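PDB 5LW6: Ddb_g0293866 from Dictyostelium discoideum, which probably binds ADP-ribose and its polymers through this macrodomain, one part of a longer protein that may act in the response to DNA damage. Local coordinates for residues F58-T63 / M98-S103; R54-P59 / L145-S150; Y42-L47 / E89-I94. All blocks are in the same frame, centred on the assembly; numbering follows the deposited sequence.

Along the chain, 42-47 comes first, then 54-59 and 58-63, then 89-94 and 98-103, and last 145-150. Contacts 1 and 2 lie on either side of strand 55-59, which pairs with strand 95-101 in contact 1 and with strand 145-149 in contact 2. They share F58 and P59, and their centres are about 11 Å apart in the middle of the mixed macrodomain sheet. Contact 3 is a surface contact of two loops, its centre about 18 Å from that of contact 2; R54 joins these two through salt bridges to E91 and D93. One central strand is thus fixed along both edges and tied just before its start, through R54, to the 89-94 loop.

Contact 1: residues F58-T63 / M98-S103; sequences FPFIST and MMVEKS
M98, a selenomethionine, runs from the ring of F58 to the ring of F60 where strands 55-59 and 95-101 pair in parallel, the two strands of a beta-alpha-beta unit whose crossover is helix 70-87. With CG anti to the backbone N (chi1 -175°), its chain stands out from the sheet on the face it shares with F58, beside that ring. CB lies over one face of the F58 ring, toward its rim and 4.0 Å from the ring centroid, and CG of M98 comes 3.6 Å from CE2 of F58. The bend at chi3 (79°) then carries the end of the chain to F60. There CE rests over one face of the ring, while SE is oblique to both rings, a Met-aromatic contact with each. The opposite face of F60 is covered by CG2 of T63, over its centre, so the ring is clamped between the two side chains. V100 lies alongside F60, its CG2 4.1 Å from CB of F60. On the other face of the sheet M99, also selenomethionine, folds back, and its CE reaches 3.5 Å from the backbone N of F58. Helix 237-253 adds L248 against F58 and Y245 against F60, and helix 70-87 brings S77 to M98 and F60.

The backbone bond from N of M99 to O of F58 is short and nearly straight, 2.8 Å and 167°. One residue on, the bond from N of F60 to O of M99 is weak, and a water bridges the same two atoms as the strands part. Beyond it, F60 to T63 forms a type II turn, in which O of F60 accepts from both N and OG1 of T63, the hydroxyl at 2.8 Å.

Contact 2: residues R54-P59 / L145-S150; sequences RSLAFP and LFATES
L145, A57 and A147 give the three backbone hydrogen bonds that join strands 55-59 and 145-149 in parallel: N of L145 to O of S55, N of A57 to O of L145 (2.9 Å, 170°), and N of A147 to O of A57. CA of L56 adds a CA-H...O contact to O of L145.

The apolar contacts fall on both faces of the sheet. L56 and L145 cross at about a right angle, CD1 of L56 lying 3.7 Å from CB of L145, and L248 and L252 of helix 237-253 pack on this pair. On the face of A57, its CB meets CD2 of F146 at 3.9 Å. Farther along, the methyl of A147 touches CB of F58, and CD of P59 lies 3.9 Å from CB of A147.

P59 and E149 slide past each other in opposite directions, CG against CG, while OE2 of E149 accepts from N of S62. A glycine in place of P59 would probably open a gap beside the methyl of A147, take away the ring that CG of E149 packs on, and let the strand end flex.

The pair forms the middle of the six-stranded mixed sheet (strand order 3-2-1-4-6-5) of this macrodomain.

Contact 3: residues Y42-L47 / E89-I94; sequences YRKKRL and EKEDDI
The 42-47 and 89-94 loops pass each other nearly at right angles, 94° between their touching parts, and come nearest at R46 and E91 (CA to CA 5.8 Å), E91 opening the type I turn to I94.

E91 is the buried residue of an otherwise largely exposed contact. Its extended chain, with CG anti to the carbonyl carbon (chi1 -73°), passes O of K45 (3.4 Å from CG of E91) to bring the carboxylate to N of K45. OE2 takes the backbone N-H of K45 at 2.8 Å in an almost straight bond (173°), met from well above the carboxylate plane. The same oxygen holds a salt bridge with R54, and OE1 accepts from H88, so both oxygens are gripped. CB and CG of K44 cross beside OE1 at about a right angle, CB at 3.5 Å, while the lysine's charged end turns to the ring of F87 in a cation-pi contact.

R46, bent at chi2 and chi3, folds its guanidinium over K90: CB of K90 lies over the centre of one face, and CD of K90 comes 3.6 Å from NH1 of R46. The two like charges stay apart, NH1 of R46 being 5.0 Å from NZ of K90.

A water lies 2.9 Å from O of K45 and 2.8 Å from OD1 of D93, whose carboxylate is also bound by R54. Together E91 and D93 would probably offset the charge of R54.

The arrangement joins the segment leading into strand 55-59 to the loop between helix 70-87 and strand 95-101, at the surface of the macrodomain's first beta-alpha-beta unit.

Contact 1: residues F58-T63 / M98-S103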
loop_
_atom_site.group_PDB
_atom_site.type_symbol
_atom_site.label_atom_id
_atom_site.label_comp_id
_atom_site.label_asym_id
_atom_site.label_seq_id
_atom_site.Cartn_x
_atom_site.Cartn_y
_atom_site.Cartn_z
ATOM N N PHE A 58 -2.902 -3.879 -0.210
ATOM C CA PHE A 58 -2.204 -2.691 -0.724
ATOM C C PHE A 58 -2.444 -2.566 -2.194
ATOM O O PHE A 58 -2.721 -3.544 -2.822
ATOM C CB PHE A 58 -0.702 -2.711 -0.418
ATOM C CG PHE A 58 0.062 -3.847 -1.035
ATOM C CD1 PHE A 58 0.057 -5.096 -0.457
ATOM C CD2 PHE A 58 0.799 -3.640 -2.177
ATOM C CE1 PHE A 58 0.762 -6.149 -1.030
ATOM C CE2 PHE A 58 1.554 -4.680 -2.761
ATOM C CZ PHE A 58 1.541 -5.951 -2.153
ATOM N N PRO A 59 -2.426 -1.326 -2.714
ATOM C CA PRO A 59 -2.587 -1.146 -4.124
ATOM C C PRO A 59 -1.311 -1.470 -4.938
ATOM O O PRO A 59 -0.232 -1.621 -4.377
ATOM C CB PRO A 59 -2.980 0.344 -4.202
ATOM C CG PRO A 59 -2.131 0.954 -3.179
ATOM C CD PRO A 59 -2.164 -0.050 -2.017
ATOM N N PHE A 60 -1.498 -1.649 -6.254
ATOM C CA PHE A 60 -0.412 -1.772 -7.228
ATOM C C PHE A 60 0.104 -0.353 -7.447
ATOM O O PHE A 60 -0.415 0.427 -8.267
ATOM C CB PHE A 60 -0.984 -2.435 -8.463
ATOM C CG PHE A 60 -0.006 -2.799 -9.538
ATOM C CD1 PHE A 60 1.349 -2.887 -9.300
ATOM C CD2 PHE A 60 -0.496 -3.196 -10.828
ATOM C CE1 PHE A 60 2.231 -3.307 -10.273
ATOM C CE2 PHE A 60 0.422 -3.592 -11.828
ATOM C CZ PHE A 60 1.773 -3.628 -11.557
ATOM N N ILE A 61 1.077 0.000 -6.615
ATOM C CA ILE A 61 1.386 1.407 -6.359
ATOM C C ILE A 61 1.658 2.167 -7.647
ATOM O O ILE A 61 2.445 1.701 -8.476
ATOM C CB ILE A 61 2.542 1.534 -5.341
ATOM C CG1 ILE A 61 2.243 0.665 -4.081
ATOM C CG2 ILE A 61 2.897 2.994 -5.138
ATOM C CD1 ILE A 61 3.363 0.765 -3.061
ATOM N N SER A 62 0.938 3.282 -7.791
ATOM C CA SER A 62 1.113 4.324 -8.855
ATOM C C SER A 62 0.591 3.925 -10.222
ATOM O O SER A 62 0.752 4.683 -11.166
ATOM C CB SER A 62 2.573 4.731 -8.949
ATOM O OG SER A 62 2.904 5.409 -7.739
ATOM N N THR A 63 -0.038 2.773 -10.358
ATOM C CA THR A 63 -0.389 2.270 -11.668
ATOM C C THR A 63 -1.673 2.771 -12.220
ATOM O O THR A 63 -1.941 2.628 -13.419
ATOM C CB THR A 63 -0.456 0.738 -11.751
ATOM O OG1 THR A 63 -1.400 0.200 -10.859
ATOM C CG2 THR A 63 0.908 0.154 -11.452
HETATM N N MSE A 98 -2.497 -7.803 -3.000
HETATM C CA MSE A 98 -2.294 -6.614 -3.805
HETATM C C MSE A 98 -3.525 -6.417 -4.640
HETATM O O MSE A 98 -3.948 -7.254 -5.414
HETATM C CB MSE A 98 -1.083 -6.668 -4.674
HETATM C CG MSE A 98 -0.829 -5.380 -5.419
HETATM SE SE MSE A 98 0.857 -5.439 -6.453
HETATM C CE MSE A 98 0.131 -6.404 -7.829
HETATM N N MSE A 99 -4.096 -5.239 -4.558
HETATM C CA MSE A 99 -5.344 -4.934 -5.214
HETATM C C MSE A 99 -5.033 -4.274 -6.538
HETATM O O MSE A 99 -4.413 -3.242 -6.586
HETATM C CB MSE A 99 -6.148 -3.942 -4.331
HETATM C CG MSE A 99 -6.408 -4.601 -2.961
HETATM SE SE MSE A 99 -7.366 -3.442 -1.713
HETATM C CE MSE A 99 -5.838 -2.206 -1.228
ATOM N N VAL A 100 -5.504 -4.834 -7.623
ATOM C CA VAL A 100 -5.253 -4.362 -8.968
ATOM C C VAL A 100 -6.580 -3.981 -9.662
ATOM O O VAL A 100 -7.536 -4.770 -9.693
ATOM C CB VAL A 100 -4.469 -5.434 -9.806
ATOM C CG1 VAL A 100 -4.311 -5.001 -11.240
ATOM C CG2 VAL A 100 -3.149 -5.829 -9.148
ATOM N N GLU A 101 -6.650 -2.778 -10.230
ATOM C CA GLU A 101 -7.879 -2.368 -10.884
ATOM C C GLU A 101 -8.093 -3.195 -12.157
ATOM O O GLU A 101 -7.142 -3.648 -12.823
ATOM C CB GLU A 101 -7.885 -0.867 -11.113
ATOM C CG GLU A 101 -7.964 -0.080 -9.794
ATOM C CD GLU A 101 -7.881 1.436 -9.977
ATOM O OE1 GLU A 101 -8.093 1.908 -11.125
ATOM O OE2 GLU A 101 -7.522 2.144 -8.988
ATOM N N LYS A 102 -9.354 -3.480 -12.431
ATOM C CA LYS A 102 -9.731 -4.384 -13.561
ATOM C C LYS A 102 -9.047 -3.979 -14.834
ATOM O O LYS A 102 -8.673 -4.823 -15.674
ATOM C CB LYS A 102 -11.233 -4.261 -13.792
ATOM C CG LYS A 102 -11.791 -5.241 -14.814
ATOM C CD LYS A 102 -13.324 -5.104 -14.978
ATOM C CE LYS A 102 -13.734 -3.727 -15.507
ATOM N NZ LYS A 102 -15.215 -3.494 -15.511
ATOM N N SER A 103 -8.992 -2.700 -15.050
ATOM C CA SER A 103 -8.410 -2.209 -16.304
ATOM C C SER A 103 -6.960 -2.603 -16.492
ATOM O O SER A 103 -6.481 -2.723 -17.615
ATOM C CB SER A 103 -8.620 -0.727 -16.447
ATOM O OG SER A 103 -7.821 0.105 -15.654
HETATM O O HOH W 1 -4.187 -0.602 -7.520
HETATM O O HOH W 2 -4.164 -1.095 -10.266
#

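Contact 2: residues R54-P59 / L145-S150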
loop_
_atom_site.group_PDB
_atom_site.type_symbol
_atom_site.label_atom_id
_atom_site.label_comp_id
_atom_site.label_asym_id
_atom_site.label_seq_id
_atom_site.Cartn_x
_atom_site.Cartn_y
_atom_site.Cartn_z
ATOM N N ARG A 54 0.767 -9.775 10.302
ATOM C CA ARG A 54 1.235 -8.910 9.209
ATOM C C ARG A 54 0.411 -9.182 7.952
ATOM O O ARG A 54 0.931 -9.667 6.926
ATOM C CB ARG A 54 2.693 -9.075 9.018
ATOM C CG ARG A 54 3.516 -8.411 10.096
ATOM C CD ARG A 54 5.018 -8.720 9.983
ATOM N NE ARG A 54 5.238 -10.100 10.231
ATOM C CZ ARG A 54 6.425 -10.669 10.268
ATOM N NH1 ARG A 54 7.506 -9.937 10.021
ATOM N NH2 ARG A 54 6.523 -11.958 10.592
ATOM N N SER A 55 -0.888 -8.829 7.978
ATOM C CA SER A 55 -1.773 -9.095 6.837
ATOM C C SER A 55 -2.021 -7.691 6.227
ATOM O O SER A 55 -2.606 -6.851 6.894
ATOM C CB SER A 55 -3.097 -9.732 7.201
ATOM O OG SER A 55 -3.703 -9.192 8.344
ATOM N N LEU A 56 -1.554 -7.462 5.024
ATOM C CA LEU A 56 -1.585 -6.149 4.349
ATOM C C LEU A 56 -2.292 -6.222 3.029
ATOM O O LEU A 56 -1.893 -6.993 2.183
ATOM C CB LEU A 56 -0.183 -5.638 4.071
ATOM C CG LEU A 56 -0.081 -4.333 3.289
ATOM C CD1 LEU A 56 -0.620 -3.133 4.031
ATOM C CD2 LEU A 56 1.386 -4.200 2.907
ATOM N N ALA A 57 -3.292 -5.340 2.848
ATOM C CA ALA A 57 -3.944 -5.112 1.596
ATOM C C ALA A 57 -3.400 -3.836 1.031
ATOM O O ALA A 57 -3.357 -2.824 1.732
ATOM C CB ALA A 57 -5.440 -4.973 1.792
ATOM N N PHE A 58 -2.902 -3.879 -0.210
ATOM C CA PHE A 58 -2.204 -2.691 -0.724
ATOM C C PHE A 58 -2.444 -2.566 -2.194
ATOM O O PHE A 58 -2.721 -3.544 -2.822
ATOM C CB PHE A 58 -0.702 -2.711 -0.418
ATOM C CG PHE A 58 0.062 -3.847 -1.035
ATOM C CD1 PHE A 58 0.057 -5.096 -0.457
ATOM C CD2 PHE A 58 0.799 -3.640 -2.177
ATOM C CE1 PHE A 58 0.762 -6.149 -1.030
ATOM C CE2 PHE A 58 1.554 -4.680 -2.761
ATOM C CZ PHE A 58 1.541 -5.951 -2.153
ATOM N N PRO A 59 -2.426 -1.326 -2.714
ATOM C CA PRO A 59 -2.587 -1.146 -4.124
ATOM C C PRO A 59 -1.311 -1.470 -4.938
ATOM O O PRO A 59 -0.232 -1.621 -4.377
ATOM C CB PRO A 59 -2.980 0.344 -4.202
ATOM C CG PRO A 59 -2.131 0.954 -3.179
ATOM C CD PRO A 59 -2.164 -0.050 -2.017
ATOM N N LEU A 145 -3.902 -4.458 8.041
ATOM C CA LEU A 145 -3.313 -3.237 7.574
ATOM C C LEU A 145 -3.853 -2.974 6.140
ATOM O O LEU A 145 -3.879 -3.845 5.316
ATOM C CB LEU A 145 -1.776 -3.217 7.534
ATOM C CG LEU A 145 -1.095 -3.449 8.897
ATOM C CD1 LEU A 145 -1.002 -4.934 9.059
ATOM C CD2 LEU A 145 0.295 -2.799 8.933
ATOM N N PHE A 146 -4.330 -1.756 5.922
ATOM C CA PHE A 146 -4.936 -1.381 4.642
ATOM C C PHE A 146 -4.214 -0.136 4.143
ATOM O O PHE A 146 -4.244 0.874 4.824
ATOM C CB PHE A 146 -6.428 -1.102 4.804
ATOM C CG PHE A 146 -7.134 -0.886 3.488
ATOM C CD1 PHE A 146 -7.162 0.362 2.883
ATOM C CD2 PHE A 146 -7.684 -1.923 2.826
ATOM C CE1 PHE A 146 -7.756 0.581 1.651
ATOM C CE2 PHE A 146 -8.322 -1.746 1.617
ATOM C CZ PHE A 146 -8.338 -0.535 0.984
ATOM N N ALA A 147 -3.588 -0.233 2.974
ATOM C CA ALA A 147 -2.797 0.856 2.377
ATOM C C ALA A 147 -3.600 1.504 1.275
ATOM O O ALA A 147 -4.285 0.808 0.462
ATOM C CB ALA A 147 -1.525 0.344 1.811
ATOM N N THR A 148 -3.482 2.831 1.210
ATOM C CA THR A 148 -4.106 3.650 0.179
ATOM C C THR A 148 -3.120 4.682 -0.353
ATOM O O THR A 148 -2.357 5.249 0.407
ATOM C CB THR A 148 -5.392 4.331 0.754
ATOM O OG1 THR A 148 -6.108 5.007 -0.278
ATOM C CG2 THR A 148 -5.104 5.282 1.862
ATOM N N GLU A 149 -3.203 4.999 -1.644
ATOM C CA GLU A 149 -2.318 6.045 -2.210
ATOM C C GLU A 149 -2.811 7.411 -1.734
ATOM O O GLU A 149 -4.014 7.619 -1.563
ATOM C CB GLU A 149 -2.359 6.011 -3.690
ATOM C CG GLU A 149 -1.739 4.713 -4.206
ATOM C CD GLU A 149 -1.562 4.635 -5.737
ATOM O OE1 GLU A 149 -1.771 5.657 -6.494
ATOM O OE2 GLU A 149 -1.304 3.520 -6.197
ATOM N N SER A 150 -1.878 8.280 -1.471
ATOM C CA SER A 150 -2.175 9.629 -1.026
ATOM C C SER A 150 -1.208 10.620 -1.689
ATOM O O SER A 150 -0.465 10.287 -2.635
ATOM C CB SER A 150 -2.100 9.671 0.509
ATOM O OG SER A 150 -2.519 10.928 1.029
#

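Contact 3: residues Y42-L47 / E89-I94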
loop_
_atom_site.group_PDB
_atom_site.type_symbol
_atom_site.label_atom_id
_atom_site.label_comp_id
_atom_site.label_asym_id
_atom_site.label_seq_id
_atom_site.Cartn_x
_atom_site.Cartn_y
_atom_site.Cartn_z
ATOM N N TYR A 42 13.904 -4.572 7.482
ATOM C CA TYR A 42 13.020 -5.665 7.729
ATOM C C TYR A 42 13.428 -6.407 8.980
ATOM O O TYR A 42 14.594 -6.455 9.330
ATOM C CB TYR A 42 12.950 -6.593 6.529
ATOM C CG TYR A 42 12.464 -5.960 5.254
ATOM C CD1 TYR A 42 11.675 -4.797 5.272
ATOM C CD2 TYR A 42 12.685 -6.580 4.023
ATOM C CE1 TYR A 42 11.195 -4.237 4.109
ATOM C CE2 TYR A 42 12.225 -6.009 2.829
ATOM C CZ TYR A 42 11.487 -4.834 2.881
ATOM O OH TYR A 42 11.030 -4.292 1.713
ATOM N N ARG A 43 12.476 -7.031 9.665
ATOM C CA ARG A 43 12.722 -7.706 10.973
ATOM C C ARG A 43 11.991 -9.045 11.013
ATOM O O ARG A 43 10.797 -9.044 10.897
ATOM C CB ARG A 43 12.181 -6.832 12.122
ATOM C CG ARG A 43 12.987 -5.556 12.313
ATOM C CD ARG A 43 12.714 -4.889 13.661
ATOM N NE ARG A 43 13.699 -3.821 13.881
ATOM C CZ ARG A 43 13.628 -2.885 14.833
ATOM N NH1 ARG A 43 12.593 -2.835 15.679
ATOM N NH2 ARG A 43 14.597 -1.959 14.929
ATOM N N LYS A 44 12.747 -10.115 11.142
ATOM C CA LYS A 44 12.198 -11.489 11.214
ATOM C C LYS A 44 11.573 -11.672 12.587
ATOM O O LYS A 44 12.144 -11.242 13.646
ATOM C CB LYS A 44 13.248 -12.591 11.027
ATOM C CG LYS A 44 13.955 -12.551 9.676
ATOM C CD LYS A 44 14.714 -13.874 9.393
ATOM C CE LYS A 44 15.501 -13.777 8.075
ATOM N NZ LYS A 44 16.767 -13.049 8.307
ATOM N N LYS A 45 10.406 -12.275 12.559
ATOM C CA LYS A 45 9.642 -12.648 13.770
ATOM C C LYS A 45 9.052 -14.011 13.592
ATOM O O LYS A 45 8.076 -14.180 12.832
ATOM C CB LYS A 45 8.498 -11.680 14.043
ATOM C CG LYS A 45 8.918 -10.258 14.197
ATOM C CD LYS A 45 7.688 -9.357 14.365
ATOM C CE LYS A 45 8.115 -7.887 14.406
ATOM N NZ LYS A 45 6.982 -7.000 14.816
ATOM N N ARG A 46 9.529 -14.988 14.347
ATOM C CA ARG A 46 9.016 -16.344 14.123
ATOM C C ARG A 46 7.785 -16.593 14.953
ATOM O O ARG A 46 6.813 -17.169 14.487
ATOM C CB ARG A 46 10.086 -17.404 14.385
ATOM C CG ARG A 46 11.035 -17.578 13.194
ATOM C CD ARG A 46 10.382 -18.143 11.900
ATOM N NE ARG A 46 9.965 -19.554 11.995
ATOM C CZ ARG A 46 10.747 -20.612 11.763
ATOM N NH1 ARG A 46 12.032 -20.446 11.422
ATOM N NH2 ARG A 46 10.242 -21.838 11.861
ATOM N N LEU A 47 7.811 -16.139 16.196
ATOM C CA LEU A 47 6.654 -16.229 17.090
ATOM C C LEU A 47 6.036 -14.821 17.055
ATOM O O LEU A 47 6.726 -13.835 17.149
ATOM C CB LEU A 47 7.122 -16.560 18.508
ATOM C CG LEU A 47 7.792 -17.951 18.666
ATOM C CD1 LEU A 47 8.407 -18.038 20.045
ATOM C CD2 LEU A 47 6.738 -19.023 18.475
ATOM N N GLU A 89 11.090 -15.841 4.750
ATOM C CA GLU A 89 10.759 -17.235 4.536
ATOM C C GLU A 89 10.332 -17.877 5.917
ATOM O O GLU A 89 10.926 -17.630 6.948
ATOM C CB GLU A 89 11.956 -18.004 3.944
ATOM C CG GLU A 89 13.163 -18.049 4.877
ATOM C CD GLU A 89 14.186 -19.200 4.570
ATOM O OE1 GLU A 89 14.091 -19.845 3.486
ATOM O OE2 GLU A 89 15.095 -19.429 5.408
ATOM N N LYS A 90 9.313 -18.684 5.918
ATOM C CA LYS A 90 8.936 -19.375 7.168
ATOM C C LYS A 90 8.154 -18.526 8.154
ATOM O O LYS A 90 7.910 -18.998 9.233
ATOM C CB LYS A 90 10.143 -19.905 7.952
ATOM C CG LYS A 90 11.041 -20.861 7.175
ATOM C CD LYS A 90 12.154 -21.481 8.025
ATOM C CE LYS A 90 12.883 -22.484 7.143
ATOM N NZ LYS A 90 14.035 -23.185 7.777
ATOM N N GLU A 91 7.819 -17.280 7.836
ATOM C CA GLU A 91 6.991 -16.467 8.725
ATOM C C GLU A 91 5.583 -16.520 8.199
ATOM O O GLU A 91 5.207 -15.766 7.309
ATOM C CB GLU A 91 7.533 -15.058 8.790
ATOM C CG GLU A 91 8.811 -15.022 9.616
ATOM C CD GLU A 91 9.590 -13.737 9.523
ATOM O OE1 GLU A 91 10.694 -13.707 8.920
ATOM O OE2 GLU A 91 9.145 -12.730 10.100
ATOM N N ASP A 92 4.771 -17.406 8.748
ATOM C CA ASP A 92 3.464 -17.664 8.168
ATOM C C ASP A 92 2.397 -16.676 8.592
ATOM O O ASP A 92 1.312 -16.792 8.153
ATOM C CB ASP A 92 3.017 -19.072 8.597
ATOM C CG ASP A 92 4.039 -20.162 8.219
ATOM O OD1 ASP A 92 4.793 -19.956 7.227
ATOM O OD2 ASP A 92 4.059 -21.240 8.914
ATOM N N ASP A 93 2.694 -15.667 9.438
ATOM C CA ASP A 93 1.697 -14.656 9.752
ATOM C C ASP A 93 1.460 -13.630 8.616
ATOM O O ASP A 93 0.474 -12.893 8.630
ATOM C CB ASP A 93 2.011 -13.874 11.038
ATOM C CG ASP A 93 3.209 -13.004 10.904
ATOM O OD1 ASP A 93 4.308 -13.557 10.694
ATOM O OD2 ASP A 93 3.059 -11.746 11.039
ATOM N N ILE A 94 2.420 -13.546 7.705
ATOM C CA ILE A 94 2.437 -12.574 6.664
ATOM C C ILE A 94 1.476 -12.990 5.588
ATOM O O ILE A 94 1.427 -14.137 5.116
ATOM C CB ILE A 94 3.859 -12.484 6.073
ATOM C CG1 ILE A 94 4.818 -11.869 7.068
ATOM C CG2 ILE A 94 3.801 -11.642 4.835
ATOM C CD1 ILE A 94 6.281 -12.022 6.730
HETATM O O HOH W 3 5.806 -15.572 11.816
#